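Local coordinates for polyketide biosynthesis cytochrome P450 PksS (Bacillus subtilis, PDB 4YZR), which acts as a heme-dependent cytochrome P450 monooxygenase in the biosynthesis of the antibiotic polyketide bacillaene, with dihydrobacillaene as its substrate, at residues A[87-91]-A[92-96]; A[114-117]-A[118-121]; A[130-133]-A[134-137]; A[225-228]-A[229-232]; A[261-264]-A[265-268]. All blocks are in the same frame, centred on the assembly; numbering follows the deposited sequence.

Contact 1. Residues A[87-91]-A[92-96]; sequences VSDHM and LAKDT. With HEM (protoporphyrin IX containing Fe), chain C.
On the propionate side of the heme pocket, in the loop leading into helix 98-106, the imidazole of H90 and the side chain of L92 lie alongside each other and point the same way. H90 ND1 is 3.4 Å from L92 CB, and the same nitrogen accepts a weak bond from L92 N (3.2 Å), which arrives at the ring edge near its plane. The H90 ring is set there by chi1 of 57°, with CG between the backbone N and carbonyl carbon of H90. Behind it the backbone turns sharply: A93 N donates to H90 O over 2.9 Å, approaching from above the carbonyl plane, and K94 N makes a weak bond to M91 O. Water 1 bridges the same turn, donating to S88 O and A93 O.

At the outer end, K94 folds back at chi2 (-72°) and reaches five residues upstream, where NZ forms a salt bridge of 3.0 Å with D89 OD1, met from above the carboxylate plane. Water 2 joins NZ to the other oxygen, D89 OD2, so both arms of the carboxylate are engaged. M91 and L92, at the bend, belong to the heme pocket: L92 CD1 packs 3.5 Å from the propionate carbon CGA, and the M91 chain, bent at chi3, brings CE to the other propionate. This is the B-C loop of the P450 fold, leading into the C helix (98-106), whose H99 and R103 hydrogen-bond to the heme.

Contact 2. Residues A[114-117]-A[118-121]; sequences TIEN and LRGS
L118 lies in the type I beta turn E116-R119, where the chain passes from helix 112-116 to helix 119-133 of the P450 fold, and packs back on I115 just before the turn. L118 N donates to I115 O over 2.9 Å. Its side chain slants across that of I115, with the two CD1 methyls 4.1 Å apart. L118 CB and CG also lie against I115 O, so the leucine covers the carbonyl that its own amide binds. I115, the buried member, packs on P356 and L360 of helix 355-372.

R119 comes next. Its N closes the turn on E116 O at 3.0 Å, entering from above the carbonyl plane, while its side chain runs beside that of E116 in the same direction. The arginine bends at chi3 (-58°) and the glutamate at chi2, which brings the carboxylate to the edge of the guanidinium, the two planes 37° apart. They form a salt bridge three residues apart. Its weak NH2 to OE1 bond is 3.0 Å long, whereas the position of OE2 is less certain and the apparent short bonds to it are doubtful. The R119 side chain also touches L360 and H363 of helix 355-372.

At G120 and S121 water takes over. Water 4 accepts from G120 N and makes a long, weak bond to N117 O; water 3 links N117 O to S121 N more firmly, bridging what would be an i to i+4 helical bond. S121 OG, finally, donates to L118 O at 2.8 Å.

Contact 3. Residues A[130-133]-A[134-137]; sequences LDEM and EKEN
L130 makes the last i to i+4 bond as helix 119-133 ends: its O accepts from E134 N at 2.9 Å, with E134 CB packed 3.5 Å from the same oxygen. The L130 side chain itself faces inward and is buried. D131, one residue on, has its carboxylate 4.8 Å (OD1) from E134 OE1. Two like charges so close would probably be unfavourable alone, but R372 NH1 forms a salt bridge with each of them and draws both into one cluster.

E132 binds twice. Its O accepts K135 N over a long 3.3 Å from above the carbonyl plane, the first of two i to i+3 bonds that follow the last i to i+4 bond. Its side chain, bent at chi2 (-59°), lies beside the extended chain of K135, and OE1 receives K135 NZ at 2.9 Å, on the syn side and 19° out of the carboxylate plane. This salt bridge is carried by exposed residues, so water probably screens it.

M133 closes the series: its O takes E136 N at 3.1 Å in a nearly straight bond, completing a type I beta turn that leads the chain off the helix.

Around this helix end, the M133 side chain is buried, and with L130 it packs on F145 of helix 141-146 and L369 of helix 355-372. N137 exchanges backbone hydrogen bonds with L403 as the chain approaches strand 138-140.

Contact 4. Residues A[225-228]-A[229-232]; sequences KLSE and KELY
S227 and E230 form a capping box at the start of helix 228-259, the long central helix of the P450 fold. S227 OG, turned between its own N and carbonyl carbon (chi1 70°), accepts E230 N at 3.1 Å. In return S227 N donates to E230 OE2 over 3.0 Å, almost straight (169°), meeting the oxygen on its anti side. The other carboxylate oxygen of E230 forms a salt bridge with R101 of helix 98-106, so the cap is also tied to a neighbouring helix. Direct helical bonds follow at once, L231 N to S227 O at 2.8 Å and Y232 N to E228 O.

The tight part lies inward, where L226 CD1 rests 3.8 Å from L231 CD2, a hydrophobic staple across the N-cap, and both leucines pack on L216 of helix 212-218. A second close-packed spot joins E228 to Y232, which is buried against helix 183-206: E228 O sits 3.4 Å above one face of the tyrosine ring, toward its rim. The E228 chain folds back at chi2 and carries its carboxylate, nearly perpendicular to the ring, to the phenol: Y232 OH donates weakly to OE2 at a short 2.5 Å. R205 of helix 183-206 pairs with OE1.

On the solvent side, exposed K225 barely meets 229-232; its NZ is hydrogen-bonded to the carbonyls of V217 and A219. Extended K229 makes long, weak ion pairs with D85 and D89.

Chemically, the box satisfies amides that lack helical acceptors. Two carboxylates near this N-terminus would probably also interact favourably with the helix dipole.

Contact 5. Residues A[261-264]-A[265-268]; sequences KKEC and EKLK
E263 and K266 pair in an i to i+3 salt bridge on the surface of helix 261-269, the short helix that follows the long helix 228-259 in the P450 fold. The side chains run side by side in the same direction: K266 stays extended, whereas E263 bends at chi2 (-61°), and the bend lets the glutamate lie alongside the lysine with OE2 beside NZ. K266 NZ reaches E263 OE2 at 2.9 Å on the syn lone pair, with CE 3.5 Å from the same oxygen. Farther back, K266 CG lies 3.3 Å from K262 O.

Underneath runs a regular set of i to i+4 bonds, from E265 N to K261 O (2.9 Å) through K268 N to C264 O (3.0 Å). C264 and L267 form the buried side and rest on L370 of helix 355-372, so charged and apolar sides share this short helix. K268 turns at chi3 to bind the carbonyl of P374.

E263 has a second task, since OE1 accepts the backbone N of I335 and so ties the helix to a loop far along the chain. Water 5 completes the pair, donating to E263 OE1 at 2.7 Å and accepting from K266 NZ at 3.0 Å.

How the contacts relate
Along the chain the five contacts come in series, all within the cytochrome P450 fold. Contacts 1 and 4 are the closest pair: their centres lie about 13 Å apart and they touch, D89 OD2 packing 3.5 Å from K229 CE, so the heme-lining loop meets the start of helix 228-259. Contacts 2 and 3 mark the beginning and end of helix 119-133, with centres about 25 Å apart. Contact 5 lies about 22 Å from contact 3 between centres, and about 46 Å from contact 4. Contacts 2, 3 and 5 all pack on helix 355-372, which joins these peripheral helices, whereas contact 1 alone touches the cofactor.

Contact 1. Residues A[87-91]-A[92-96]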
# COMPACT_ATOMS: atom_id res chain seq x y z
N VAL A 87 -1.44 11.59 13.53
CA VAL A 87 -0.69 10.87 12.53
C VAL A 87 0.02 9.64 13.03
O VAL A 87 0.25 8.73 12.26
CB VAL A 87 0.38 11.77 11.82
CG1 VAL A 87 1.43 11.06 10.99
CG2 VAL A 87 -0.28 12.79 11.02
N SER A 88 0.39 9.63 14.29
CA SER A 88 1.09 8.46 14.79
C SER A 88 0.26 7.65 15.80
O SER A 88 0.79 6.72 16.40
CB SER A 88 2.43 8.91 15.39
OG SER A 88 2.12 9.68 16.50
N ASP A 89 -1.04 7.91 15.92
CA ASP A 89 -1.91 7.26 16.85
C ASP A 89 -2.99 6.34 16.18
O ASP A 89 -3.90 5.89 16.84
CB ASP A 89 -2.66 8.34 17.59
CG ASP A 89 -2.98 8.00 18.94
OD1 ASP A 89 -2.06 7.51 19.65
OD2 ASP A 89 -4.13 8.29 19.33
N HIS A 90 -2.88 6.15 14.90
CA HIS A 90 -3.78 5.22 14.22
C HIS A 90 -3.51 3.76 14.61
O HIS A 90 -2.55 3.42 15.28
CB HIS A 90 -3.68 5.43 12.72
CG HIS A 90 -2.30 5.27 12.20
ND1 HIS A 90 -1.66 4.06 12.16
CD2 HIS A 90 -1.38 6.15 11.78
CE1 HIS A 90 -0.43 4.20 11.76
NE2 HIS A 90 -0.23 5.47 11.53
N MET A 91 -4.41 2.91 14.21
CA MET A 91 -4.40 1.55 14.66
C MET A 91 -3.20 0.76 14.24
O MET A 91 -2.96 -0.31 14.85
CB MET A 91 -5.67 0.81 14.29
CG MET A 91 -5.89 0.55 12.90
SD MET A 91 -7.60 -0.16 12.86
CE MET A 91 -7.33 -1.74 12.30
N LEU A 92 -2.53 1.14 13.16
CA LEU A 92 -1.38 0.40 12.73
C LEU A 92 -0.19 0.66 13.68
O LEU A 92 0.80 -0.06 13.66
CB LEU A 92 -1.20 0.77 11.25
CG LEU A 92 -0.06 0.03 10.57
CD1 LEU A 92 -0.10 -1.50 10.57
CD2 LEU A 92 -0.02 0.48 9.07
N ALA A 93 -0.31 1.66 14.55
CA ALA A 93 0.64 1.98 15.58
C ALA A 93 0.12 1.55 16.94
O ALA A 93 0.62 2.03 17.99
CB ALA A 93 1.01 3.46 15.53
N LYS A 94 -0.76 0.58 17.00
CA LYS A 94 -1.34 0.07 18.29
C LYS A 94 -1.21 -1.41 18.32
O LYS A 94 -1.24 -2.14 17.32
CB LYS A 94 -2.80 0.44 18.38
CG LYS A 94 -3.15 1.89 18.36
CD LYS A 94 -2.77 2.56 19.63
CE LYS A 94 -3.29 4.02 19.63
NZ LYS A 94 -2.80 4.82 20.76
N ASP A 95 -1.05 -1.99 19.50
CA ASP A 95 -1.07 -3.34 19.77
C ASP A 95 -2.43 -3.73 20.41
O ASP A 95 -3.24 -2.85 20.77
CB ASP A 95 0.03 -3.72 20.81
CG ASP A 95 1.42 -3.53 20.28
OD1 ASP A 95 1.71 -3.55 19.03
OD2 ASP A 95 2.30 -3.35 21.15
N THR A 96 -2.65 -4.99 20.58
CA THR A 96 -3.83 -5.49 21.29
C THR A 96 -3.72 -5.09 22.78
O THR A 96 -2.64 -5.04 23.27
CB THR A 96 -3.88 -7.00 21.13
OG1 THR A 96 -4.04 -7.27 19.75
CG2 THR A 96 -5.01 -7.53 21.76
CHA HEM C . -2.29 -2.42 6.50
CHB HEM C . -0.56 -3.29 2.08
CHC HEM C . -4.31 -0.88 0.14
CHD HEM C . -5.91 0.09 4.56
C1A HEM C . -1.48 -2.85 5.48
C2A HEM C . -0.26 -3.67 5.57
C3A HEM C . 0.23 -3.84 4.37
C4A HEM C . -0.72 -3.22 3.43
CMA HEM C . 1.50 -4.49 3.99
CAA HEM C . 0.40 -4.08 6.89
CBA HEM C . 1.37 -3.11 7.37
CGA HEM C . 2.17 -3.44 8.70
O1A HEM C . 3.11 -2.61 8.93
O2A HEM C . 1.82 -4.43 9.24
C1B HEM C . -1.42 -2.70 1.16
C2B HEM C . -1.34 -2.78 -0.26
C3B HEM C . -2.37 -2.12 -0.84
C4B HEM C . -3.14 -1.60 0.28
CMB HEM C . -0.26 -3.51 -0.92
CAB HEM C . -2.73 -1.89 -2.23
CBB HEM C . -2.29 -2.65 -3.17
C1C HEM C . -5.13 -0.42 1.14
C2C HEM C . -6.32 0.33 1.02
C3C HEM C . -6.80 0.62 2.30
C4C HEM C . -5.84 0.06 3.20
CMC HEM C . -6.98 0.56 -0.31
CAC HEM C . -7.99 1.35 2.69
CBC HEM C . -8.54 2.26 1.98
C1D HEM C . -5.08 -0.48 5.50
C2D HEM C . -5.22 -0.33 6.93
C3D HEM C . -4.20 -1.06 7.46
C4D HEM C . -3.44 -1.67 6.36
CMD HEM C . -6.33 0.40 7.66
CAD HEM C . -3.91 -1.29 8.92
CBD HEM C . -4.60 -2.50 9.47
CGD HEM C . -4.43 -2.74 11.00
O1D HEM C . -3.49 -2.14 11.54
O2D HEM C . -5.22 -3.56 11.51
NA HEM C . -1.74 -2.70 4.15
NB HEM C . -2.58 -2.00 1.45
NC HEM C . -4.87 -0.59 2.47
ND HEM C . -4.00 -1.26 5.16
FE HEM C . -3.34 -1.69 3.32
O HOH W 1 0.34 4.90 18.76
O HOH W 2 -5.22 6.76 21.30

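Contact 2. Residues A[114-117]-A[118-121]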
# COMPACT_ATOMS: atom_id res chain seq x y z
N THR A 114 -19.86 -5.03 1.20
CA THR A 114 -19.82 -3.60 1.24
C THR A 114 -18.89 -3.13 0.07
O THR A 114 -19.17 -2.25 -0.71
CB THR A 114 -19.36 -3.10 2.59
OG1 THR A 114 -20.33 -3.52 3.60
CG2 THR A 114 -19.27 -1.69 2.54
N ILE A 115 -17.71 -3.74 0.04
CA ILE A 115 -16.71 -3.33 -0.98
C ILE A 115 -17.20 -3.78 -2.32
O ILE A 115 -17.09 -3.07 -3.32
CB ILE A 115 -15.33 -3.90 -0.65
CG1 ILE A 115 -14.80 -3.29 0.58
CG2 ILE A 115 -14.38 -3.71 -1.78
CD1 ILE A 115 -14.78 -1.89 0.56
N GLU A 116 -17.74 -5.00 -2.45
CA GLU A 116 -18.22 -5.47 -3.71
C GLU A 116 -19.27 -4.59 -4.32
O GLU A 116 -19.38 -4.42 -5.49
CB GLU A 116 -18.78 -6.92 -3.61
CG GLU A 116 -19.11 -7.48 -4.95
CD GLU A 116 -17.94 -7.68 -5.92
OE1 GLU A 116 -16.77 -7.79 -5.56
OE2 GLU A 116 -18.12 -7.78 -7.13
N ASN A 117 -20.05 -4.00 -3.45
CA ASN A 117 -21.10 -3.03 -3.84
C ASN A 117 -20.58 -1.79 -4.56
O ASN A 117 -21.32 -1.12 -5.29
CB ASN A 117 -22.02 -2.64 -2.71
CG ASN A 117 -22.96 -3.75 -2.27
OD1 ASN A 117 -23.19 -4.73 -2.98
ND2 ASN A 117 -23.54 -3.57 -1.10
N LEU A 118 -19.26 -1.55 -4.42
CA LEU A 118 -18.60 -0.45 -5.13
C LEU A 118 -18.23 -0.77 -6.56
O LEU A 118 -17.84 0.11 -7.31
CB LEU A 118 -17.31 -0.04 -4.42
CG LEU A 118 -17.52 0.37 -2.96
CD1 LEU A 118 -16.12 0.63 -2.37
CD2 LEU A 118 -18.35 1.64 -2.88
N ARG A 119 -18.41 -1.99 -6.99
CA ARG A 119 -17.93 -2.44 -8.31
C ARG A 119 -18.41 -1.59 -9.42
O ARG A 119 -17.64 -1.09 -10.26
CB ARG A 119 -18.33 -3.92 -8.57
CG ARG A 119 -18.05 -4.34 -9.99
CD ARG A 119 -18.34 -5.86 -10.23
NE ARG A 119 -17.59 -6.69 -9.36
CZ ARG A 119 -16.46 -7.33 -9.47
NH1 ARG A 119 -15.71 -7.20 -10.45
NH2 ARG A 119 -16.04 -8.07 -8.44
N GLY A 120 -19.71 -1.34 -9.50
CA GLY A 120 -20.24 -0.57 -10.63
C GLY A 120 -19.66 0.81 -10.70
O GLY A 120 -19.28 1.34 -11.79
N SER A 121 -19.51 1.48 -9.61
CA SER A 121 -18.91 2.82 -9.55
C SER A 121 -17.45 2.83 -9.93
O SER A 121 -17.01 3.79 -10.59
CB SER A 121 -19.03 3.46 -8.18
OG SER A 121 -18.29 2.86 -7.18
O HOH W 3 -21.11 0.95 -7.18
O HOH W 4 -21.90 -2.75 -8.17

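Contact 3. Residues A[130-133]-A[134-137]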
# COMPACT_ATOMS: atom_id res chain seq x y z
N LEU A 130 -10.41 5.69 -19.34
CA LEU A 130 -10.02 5.04 -20.60
C LEU A 130 -10.58 5.86 -21.78
O LEU A 130 -9.86 5.92 -22.83
CB LEU A 130 -10.44 3.61 -20.64
CG LEU A 130 -9.65 2.75 -19.62
CD1 LEU A 130 -10.36 1.46 -19.43
CD2 LEU A 130 -8.20 2.50 -20.00
N ASP A 131 -11.77 6.44 -21.65
CA ASP A 131 -12.31 7.30 -22.78
C ASP A 131 -11.40 8.40 -23.01
O ASP A 131 -11.18 8.80 -24.19
CB ASP A 131 -13.70 7.80 -22.39
CG ASP A 131 -14.76 6.73 -22.39
OD1 ASP A 131 -14.59 5.57 -22.85
OD2 ASP A 131 -15.89 7.05 -21.84
N GLU A 132 -10.83 9.06 -22.06
CA GLU A 132 -9.90 10.13 -22.26
C GLU A 132 -8.66 9.64 -22.86
O GLU A 132 -8.11 10.25 -23.78
CB GLU A 132 -9.61 10.92 -20.97
CG GLU A 132 -10.82 11.58 -20.41
CD GLU A 132 -11.50 12.57 -21.42
OE1 GLU A 132 -10.74 13.34 -22.06
OE2 GLU A 132 -12.76 12.51 -21.58
N MET A 133 -8.14 8.51 -22.46
CA MET A 133 -6.91 7.99 -23.02
C MET A 133 -7.09 7.60 -24.47
O MET A 133 -6.10 7.76 -25.27
CB MET A 133 -6.51 6.70 -22.25
CG MET A 133 -5.97 7.02 -20.87
SD MET A 133 -5.93 5.55 -19.81
CE MET A 133 -4.76 4.63 -20.53
N GLU A 134 -8.25 7.16 -24.86
CA GLU A 134 -8.49 6.72 -26.25
C GLU A 134 -8.44 7.88 -27.27
O GLU A 134 -8.32 7.60 -28.50
CB GLU A 134 -9.75 5.84 -26.33
CG GLU A 134 -9.98 5.13 -27.65
CD GLU A 134 -11.03 4.05 -27.49
OE1 GLU A 134 -11.95 4.28 -26.64
OE2 GLU A 134 -10.90 2.99 -28.19
N LYS A 135 -8.40 9.10 -26.83
CA LYS A 135 -8.26 10.28 -27.72
C LYS A 135 -6.87 10.31 -28.32
O LYS A 135 -6.67 10.96 -29.35
CB LYS A 135 -8.53 11.52 -26.98
CG LYS A 135 -9.96 11.62 -26.51
CD LYS A 135 -10.30 12.94 -25.83
CE LYS A 135 -11.75 13.04 -25.41
NZ LYS A 135 -11.95 14.26 -24.58
N GLU A 136 -5.88 9.61 -27.77
CA GLU A 136 -4.51 9.60 -28.25
C GLU A 136 -3.98 8.19 -28.45
O GLU A 136 -4.62 7.22 -28.01
CB GLU A 136 -3.60 10.40 -27.38
CG GLU A 136 -4.07 11.79 -27.07
CD GLU A 136 -4.13 12.70 -28.30
OE1 GLU A 136 -3.63 12.38 -29.45
OE2 GLU A 136 -4.76 13.78 -28.12
N ASN A 137 -2.83 7.99 -29.08
CA ASN A 137 -2.27 6.69 -29.27
C ASN A 137 -1.10 6.35 -28.33
O ASN A 137 -0.43 5.35 -28.55
CB ASN A 137 -1.80 6.52 -30.73
CG ASN A 137 -0.66 7.40 -31.08
OD1 ASN A 137 -0.07 8.15 -30.37
ND2 ASN A 137 -0.33 7.31 -32.42

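Contact 4. Residues A[225-228]-A[229-232]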
# COMPACT_ATOMS: atom_id res chain seq x y z
N LYS A 225 -17.59 4.24 20.84
CA LYS A 225 -17.52 4.91 19.47
C LYS A 225 -16.13 5.47 19.33
O LYS A 225 -15.39 5.62 20.26
CB LYS A 225 -18.52 6.09 19.38
CG LYS A 225 -19.99 5.69 19.61
CD LYS A 225 -20.86 6.96 19.65
CE LYS A 225 -20.84 7.73 18.31
NZ LYS A 225 -21.15 6.81 17.18
N LEU A 226 -15.74 5.77 18.07
CA LEU A 226 -14.52 6.54 17.87
C LEU A 226 -14.59 7.97 18.36
O LEU A 226 -15.56 8.69 18.08
CB LEU A 226 -14.17 6.53 16.37
CG LEU A 226 -13.92 5.16 15.80
CD1 LEU A 226 -13.95 5.25 14.30
CD2 LEU A 226 -12.58 4.61 16.14
N SER A 227 -13.60 8.41 19.08
CA SER A 227 -13.53 9.75 19.49
C SER A 227 -13.15 10.65 18.31
O SER A 227 -12.76 10.12 17.21
CB SER A 227 -12.42 9.90 20.50
OG SER A 227 -11.14 9.77 19.96
N GLU A 228 -13.26 11.96 18.48
CA GLU A 228 -12.88 12.89 17.41
C GLU A 228 -11.44 12.58 16.95
O GLU A 228 -11.21 12.42 15.73
CB GLU A 228 -13.04 14.37 17.88
CG GLU A 228 -12.77 15.40 16.82
CD GLU A 228 -13.98 15.76 15.98
OE1 GLU A 228 -15.16 15.33 16.30
OE2 GLU A 228 -13.77 16.55 14.99
N LYS A 229 -10.46 12.50 17.83
CA LYS A 229 -9.07 12.26 17.47
C LYS A 229 -8.88 10.89 16.78
O LYS A 229 -8.06 10.74 15.84
CB LYS A 229 -8.15 12.32 18.68
CG LYS A 229 -6.71 12.12 18.36
CD LYS A 229 -5.81 12.51 19.52
CE LYS A 229 -4.52 11.75 19.34
NZ LYS A 229 -3.64 11.95 20.53
N GLU A 230 -9.64 9.87 17.28
CA GLU A 230 -9.59 8.52 16.69
C GLU A 230 -10.13 8.59 15.25
O GLU A 230 -9.60 7.89 14.36
CB GLU A 230 -10.37 7.51 17.49
CG GLU A 230 -9.68 7.19 18.79
CD GLU A 230 -10.38 6.29 19.72
OE1 GLU A 230 -9.66 5.50 20.44
OE2 GLU A 230 -11.63 6.27 19.69
N LEU A 231 -11.14 9.41 14.98
CA LEU A 231 -11.61 9.60 13.62
C LEU A 231 -10.54 10.25 12.77
O LEU A 231 -10.34 9.80 11.60
CB LEU A 231 -12.86 10.46 13.63
CG LEU A 231 -14.09 9.83 14.15
CD1 LEU A 231 -15.16 10.86 14.54
CD2 LEU A 231 -14.70 8.79 13.23
N TYR A 232 -9.86 11.27 13.24
CA TYR A 232 -8.79 11.86 12.46
C TYR A 232 -7.77 10.79 12.11
O TYR A 232 -7.30 10.73 10.97
CB TYR A 232 -8.06 12.98 13.21
CG TYR A 232 -8.97 14.13 13.65
CD1 TYR A 232 -10.19 14.40 13.04
CD2 TYR A 232 -8.58 14.95 14.70
CE1 TYR A 232 -11.01 15.50 13.46
CE2 TYR A 232 -9.41 16.00 15.07
CZ TYR A 232 -10.57 16.24 14.45
OH TYR A 232 -11.36 17.26 14.89

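Contact 5. Residues A[261-264]-A[265-268]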
# COMPACT_ATOMS: atom_id res chain seq x y z
N LYS A 261 4.88 -10.46 -21.83
CA LYS A 261 3.85 -10.54 -22.90
C LYS A 261 3.07 -11.82 -22.98
O LYS A 261 1.88 -11.77 -23.27
CB LYS A 261 4.47 -10.24 -24.25
CG LYS A 261 4.66 -8.73 -24.45
CD LYS A 261 5.72 -8.52 -25.55
CE LYS A 261 5.50 -7.29 -26.40
NZ LYS A 261 6.81 -6.66 -26.81
N LYS A 262 3.70 -12.95 -22.72
CA LYS A 262 3.01 -14.19 -22.73
C LYS A 262 1.98 -14.29 -21.62
O LYS A 262 0.93 -14.84 -21.80
CB LYS A 262 3.96 -15.39 -22.70
CG LYS A 262 4.61 -15.56 -24.08
CD LYS A 262 5.30 -16.91 -24.18
CE LYS A 262 6.65 -16.80 -23.51
NZ LYS A 262 7.43 -18.08 -23.57
N GLU A 263 2.28 -13.71 -20.46
CA GLU A 263 1.29 -13.71 -19.38
C GLU A 263 0.22 -12.66 -19.63
O GLU A 263 -0.97 -12.95 -19.38
CB GLU A 263 1.99 -13.41 -18.04
CG GLU A 263 3.04 -14.45 -17.63
CD GLU A 263 2.40 -15.81 -17.45
OE1 GLU A 263 1.56 -16.06 -16.57
OE2 GLU A 263 2.72 -16.69 -18.31
N CYS A 264 0.58 -11.54 -20.20
CA CYS A 264 -0.42 -10.51 -20.57
C CYS A 264 -1.47 -11.08 -21.55
O CYS A 264 -2.64 -10.94 -21.41
CB CYS A 264 0.28 -9.39 -21.22
SG CYS A 264 -0.84 -7.99 -21.43
N GLU A 265 -0.94 -11.81 -22.53
CA GLU A 265 -1.85 -12.45 -23.54
C GLU A 265 -2.77 -13.48 -22.96
O GLU A 265 -3.96 -13.47 -23.28
CB GLU A 265 -0.99 -13.08 -24.62
CG GLU A 265 -1.75 -13.54 -25.87
CD GLU A 265 -2.48 -12.41 -26.55
OE1 GLU A 265 -1.87 -11.34 -26.74
OE2 GLU A 265 -3.68 -12.59 -26.84
N LYS A 266 -2.31 -14.26 -21.97
CA LYS A 266 -3.19 -15.19 -21.30
C LYS A 266 -4.37 -14.49 -20.69
O LYS A 266 -5.49 -14.93 -20.73
CB LYS A 266 -2.46 -16.00 -20.23
CG LYS A 266 -1.41 -16.96 -20.80
CD LYS A 266 -0.75 -17.78 -19.68
CE LYS A 266 0.39 -18.66 -20.09
NZ LYS A 266 1.30 -19.07 -18.99
N LEU A 267 -4.04 -13.40 -19.98
CA LEU A 267 -5.10 -12.73 -19.27
C LEU A 267 -6.10 -11.99 -20.21
O LEU A 267 -7.27 -11.93 -19.97
CB LEU A 267 -4.42 -11.65 -18.34
CG LEU A 267 -5.40 -10.83 -17.46
CD1 LEU A 267 -6.32 -11.67 -16.64
CD2 LEU A 267 -4.58 -9.83 -16.56
N LYS A 268 -5.56 -11.42 -21.23
CA LYS A 268 -6.36 -10.75 -22.25
C LYS A 268 -7.35 -11.73 -22.91
O LYS A 268 -8.52 -11.41 -23.03
CB LYS A 268 -5.44 -10.16 -23.26
CG LYS A 268 -6.07 -9.36 -24.35
CD LYS A 268 -4.91 -8.88 -25.24
CE LYS A 268 -4.04 -7.86 -24.54
NZ LYS A 268 -2.81 -7.67 -25.34
O HOH W 5 0.29 -18.47 -16.23